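Local coordinates for putative dioxygenase (Nostoc punctiforme, PDB 2PEB), which probably acts as a metal-dependent dioxygenase of the Dopa 4,5-dioxygenase family, here carrying a zinc ion held by three histidines, at residues A27-G32 with E78-L83. Numbering follows the deposited sequence. Where two conformers were deposited one is given.
Sequences ARVREG and EGLDIL
Arg28 and Val29, neighbours on helix 23-36, reach across to Glu78 and Leu80 on the link from helix 66-76 to strand 82-87. In the alpha/beta fold of this Dopa 4,5-dioxygenase family member, that link leads into a strand of the antiparallel sheet that carries His85 of the zinc site. At the exposed side, Arg28 and Glu78 cross at about a right angle and form a salt bridge, with Arg28 NH2 3.1 Å from Glu78 OE1. The guanidinium and carboxylate planes lie 46° apart, and OE1 approaches the guanidinium obliquely. Bends at chi2 and chi3 carry the Arg28 guanidinium to the end of the Glu78 chain, which runs extended beyond CG (chi2 -168°). Glu78, with positive phi, is the first residue after helix 66-76 to leave helical backbone angles, and its side chain also touches Val25 of helix 23-36. Deeper in, the buried Val29 and Leu80 meet tip to tip, CG2 of Val29 lying 3.8 Å from CD1 of Leu80. Val29 also packs on Tyr57 of strand 55-61, and Leu80 on Val25 and Ala26, so that apolar side chains hold the link against helix 23-36. At the salt bridge, Arg28 NH2 also gives Glu78 OE2 a weak hydrogen bond, 3.4 Å long and bent to 128° at the hydrogen.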
ATOM      1  N   ALA A  27      -3.643 -17.933   8.515  1.00 21.74           N
ATOM      2  CA  ALA A  27      -4.371 -18.100   9.808  1.00 20.98           C
ATOM      3  C   ALA A  27      -3.619 -17.390  10.916  1.00 24.64           C
ATOM      4  O   ALA A  27      -4.209 -16.761  11.790  1.00 22.78           O
ATOM      5  CB  ALA A  27      -4.572 -19.553  10.147  1.00 21.70           C
ATOM      6  N   ARG A  28      -2.300 -17.484  10.868  1.00 26.19           N
ATOM      7  CA  ARG A  28      -1.441 -16.831  11.871  0.50 26.94           C
ATOM      8  C   ARG A  28      -1.480 -15.311  11.773  1.00 26.03           C
ATOM      9  O   ARG A  28      -1.452 -14.598  12.774  1.00 25.39           O
ATOM     10  CB  ARG A  28      -0.001 -17.331  11.740  0.50 27.10           C
ATOM     11  CG  ARG A  28       0.140 -18.830  11.980  0.50 32.73           C
ATOM     12  CD  ARG A  28       1.448 -19.176  12.671  0.50 39.39           C
ATOM     13  NE  ARG A  28       2.612 -18.692  11.931  0.50 40.01           N
ATOM     14  CZ  ARG A  28       3.205 -19.331  10.918  0.50 43.26           C
ATOM     15  NH1 ARG A  28       2.748 -20.505  10.477  0.50 40.61           N
ATOM     16  NH2 ARG A  28       4.261 -18.778  10.328  0.50 44.12           N
ATOM     17  N   VAL A  29      -1.510 -14.797  10.551  1.00 23.63           N
ATOM     18  CA  VAL A  29      -1.606 -13.375  10.317  1.00 24.79           C
ATOM     19  C   VAL A  29      -2.947 -12.911  10.840  1.00 23.00           C
ATOM     20  O   VAL A  29      -3.077 -11.828  11.423  1.00 24.00           O
ATOM     21  CB  VAL A  29      -1.422 -13.036   8.790  1.00 23.40           C
ATOM     22  CG1 VAL A  29      -1.896 -11.614   8.513  1.00 24.13           C
ATOM     23  CG2 VAL A  29       0.063 -13.272   8.354  1.00 26.57           C
ATOM     24  N   ARG A  30      -3.974 -13.737  10.623  1.00 23.10           N
ATOM     25  CA  ARG A  30      -5.310 -13.390  11.042  0.50 23.72           C
ATOM     26  C   ARG A  30      -5.407 -13.258  12.558  1.00 23.70           C
ATOM     27  O   ARG A  30      -6.031 -12.304  13.066  1.00 24.59           O
ATOM     28  CB  ARG A  30      -6.317 -14.411  10.532  0.50 22.76           C
ATOM     29  CG  ARG A  30      -7.738 -13.892  10.613  0.50 19.68           C
ATOM     30  CD  ARG A  30      -8.670 -14.749   9.790  0.50 25.91           C
ATOM     31  NE  ARG A  30     -10.043 -14.343  10.018  0.50 28.22           N
ATOM     32  CZ  ARG A  30     -10.922 -14.954  10.809  0.50 32.08           C
ATOM     33  NH1 ARG A  30     -10.621 -16.060  11.502  0.50 27.83           N
ATOM     34  NH2 ARG A  30     -12.141 -14.439  10.895  0.50 32.05           N
ATOM     35  N   GLU A  31      -4.784 -14.187  13.250  1.00 23.37           N
ATOM     36  CA  GLU A  31      -4.727 -14.170  14.714  1.00 22.61           C
ATOM     37  C   GLU A  31      -3.933 -12.975  15.219  1.00 23.39           C
ATOM     38  O   GLU A  31      -4.322 -12.321  16.183  1.00 23.23           O
ATOM     39  CB  GLU A  31      -4.102 -15.442  15.227  1.00 21.43           C
ATOM     40  CG  GLU A  31      -4.129 -15.571  16.750  1.00 28.89           C
ATOM     41  CD  GLU A  31      -2.982 -14.894  17.473  1.00 41.72           C
ATOM     42  OE1 GLU A  31      -1.943 -14.644  16.833  1.00 44.96           O
ATOM     43  OE2 GLU A  31      -3.113 -14.608  18.694  1.00 43.15           O
ATOM     44  N   GLY A  32      -2.841 -12.654  14.556  1.00 25.23           N
ATOM     45  CA  GLY A  32      -2.073 -11.465  14.905  1.00 26.77           C
ATOM     46  C   GLY A  32      -2.900 -10.197  14.804  1.00 26.86           C
ATOM     47  O   GLY A  32      -2.824  -9.321  15.649  1.00 27.39           O
ATOM     48  N   GLU A  78       4.311 -12.156   5.944  1.00 26.05           N
ATOM     49  CA  GLU A  78       4.955 -13.400   5.632  1.00 27.74           C
ATOM     50  C   GLU A  78       4.653 -13.870   4.210  1.00 27.22           C
ATOM     51  O   GLU A  78       4.326 -15.043   3.980  1.00 27.63           O
ATOM     52  CB  GLU A  78       4.518 -14.464   6.622  1.00 27.96           C
ATOM     53  CG  GLU A  78       5.042 -14.264   7.992  1.00 35.31           C
ATOM     54  CD  GLU A  78       4.808 -15.501   8.835  1.00 50.50           C
ATOM     55  OE1 GLU A  78       5.490 -16.529   8.582  1.00 54.58           O
ATOM     56  OE2 GLU A  78       3.934 -15.447   9.732  1.00 58.67           O
ATOM     57  N   GLY A  79       4.828 -12.975   3.252  1.00 23.99           N
ATOM     58  CA  GLY A  79       4.797 -13.336   1.864  1.00 24.53           C
ATOM     59  C   GLY A  79       3.417 -13.395   1.263  1.00 24.83           C
ATOM     60  O   GLY A  79       3.299 -13.658   0.072  1.00 27.21           O
ATOM     61  N   LEU A  80       2.383 -13.153   2.065  1.00 25.50           N
ATOM     62  CA  LEU A  80       1.006 -13.141   1.545  1.00 26.96           C
ATOM     63  C   LEU A  80       0.729 -11.885   0.725  1.00 27.72           C
ATOM     64  O   LEU A  80       1.270 -10.814   1.005  1.00 27.46           O
ATOM     65  CB  LEU A  80       0.021 -13.184   2.714  1.00 28.83           C
ATOM     66  CG  LEU A  80       0.074 -14.468   3.528  1.00 31.47           C
ATOM     67  CD1 LEU A  80      -0.833 -14.294   4.766  1.00 33.06           C
ATOM     68  CD2 LEU A  80      -0.329 -15.708   2.699  1.00 30.03           C
ATOM     69  N   ASP A  81      -0.099 -12.018  -0.302  1.00 23.68           N
ATOM     70  CA  ASP A  81      -0.527 -10.837  -1.049  1.00 27.41           C
ATOM     71  C   ASP A  81      -1.778 -10.291  -0.385  1.00 26.65           C
ATOM     72  O   ASP A  81      -2.688 -11.078  -0.015  1.00 26.02           O
ATOM     73  CB  ASP A  81      -0.810 -11.185  -2.506  1.00 27.91           C
ATOM     74  CG  ASP A  81       0.385 -11.845  -3.185  1.00 29.83           C
ATOM     75  OD1 ASP A  81       1.519 -11.347  -2.975  1.00 29.15           O
ATOM     76  OD2 ASP A  81       0.228 -12.866  -3.906  1.00 30.30           O
ATOM     77  N   ILE A  82      -1.828  -8.970  -0.235  1.00 22.48           N
ATOM     78  CA  ILE A  82      -2.854  -8.298   0.527  1.00 23.66           C
ATOM     79  C   ILE A  82      -3.263  -7.022  -0.177  1.00 26.11           C
ATOM     80  O   ILE A  82      -2.479  -6.139  -0.459  1.00 25.36           O
ATOM     81  CB  ILE A  82      -2.393  -7.981   1.982  1.00 23.19           C
ATOM     82  CG1 ILE A  82      -2.002  -9.239   2.718  1.00 25.07           C
ATOM     83  CG2 ILE A  82      -3.454  -7.327   2.794  1.00 23.96           C
ATOM     84  CD1 ILE A  82      -1.430  -8.951   4.062  1.00 27.88           C
ATOM     85  N   LEU A  83      -4.531  -6.987  -0.535  1.00 26.69           N
ATOM     86  CA  LEU A  83      -5.194  -5.800  -0.959  1.00 25.33           C
ATOM     87  C   LEU A  83      -5.730  -4.979   0.196  1.00 26.38           C
ATOM     88  O   LEU A  83      -6.438  -5.491   1.071  1.00 26.40           O
ATOM     89  CB  LEU A  83      -6.375  -6.202  -1.825  1.00 26.08           C
ATOM     90  CG  LEU A  83      -7.293  -5.071  -2.285  1.00 25.44           C
ATOM     91  CD1 LEU A  83      -6.569  -4.184  -3.308  1.00 26.02           C
ATOM     92  CD2 LEU A  83      -8.594  -5.612  -2.925  1.00 27.84           C
TER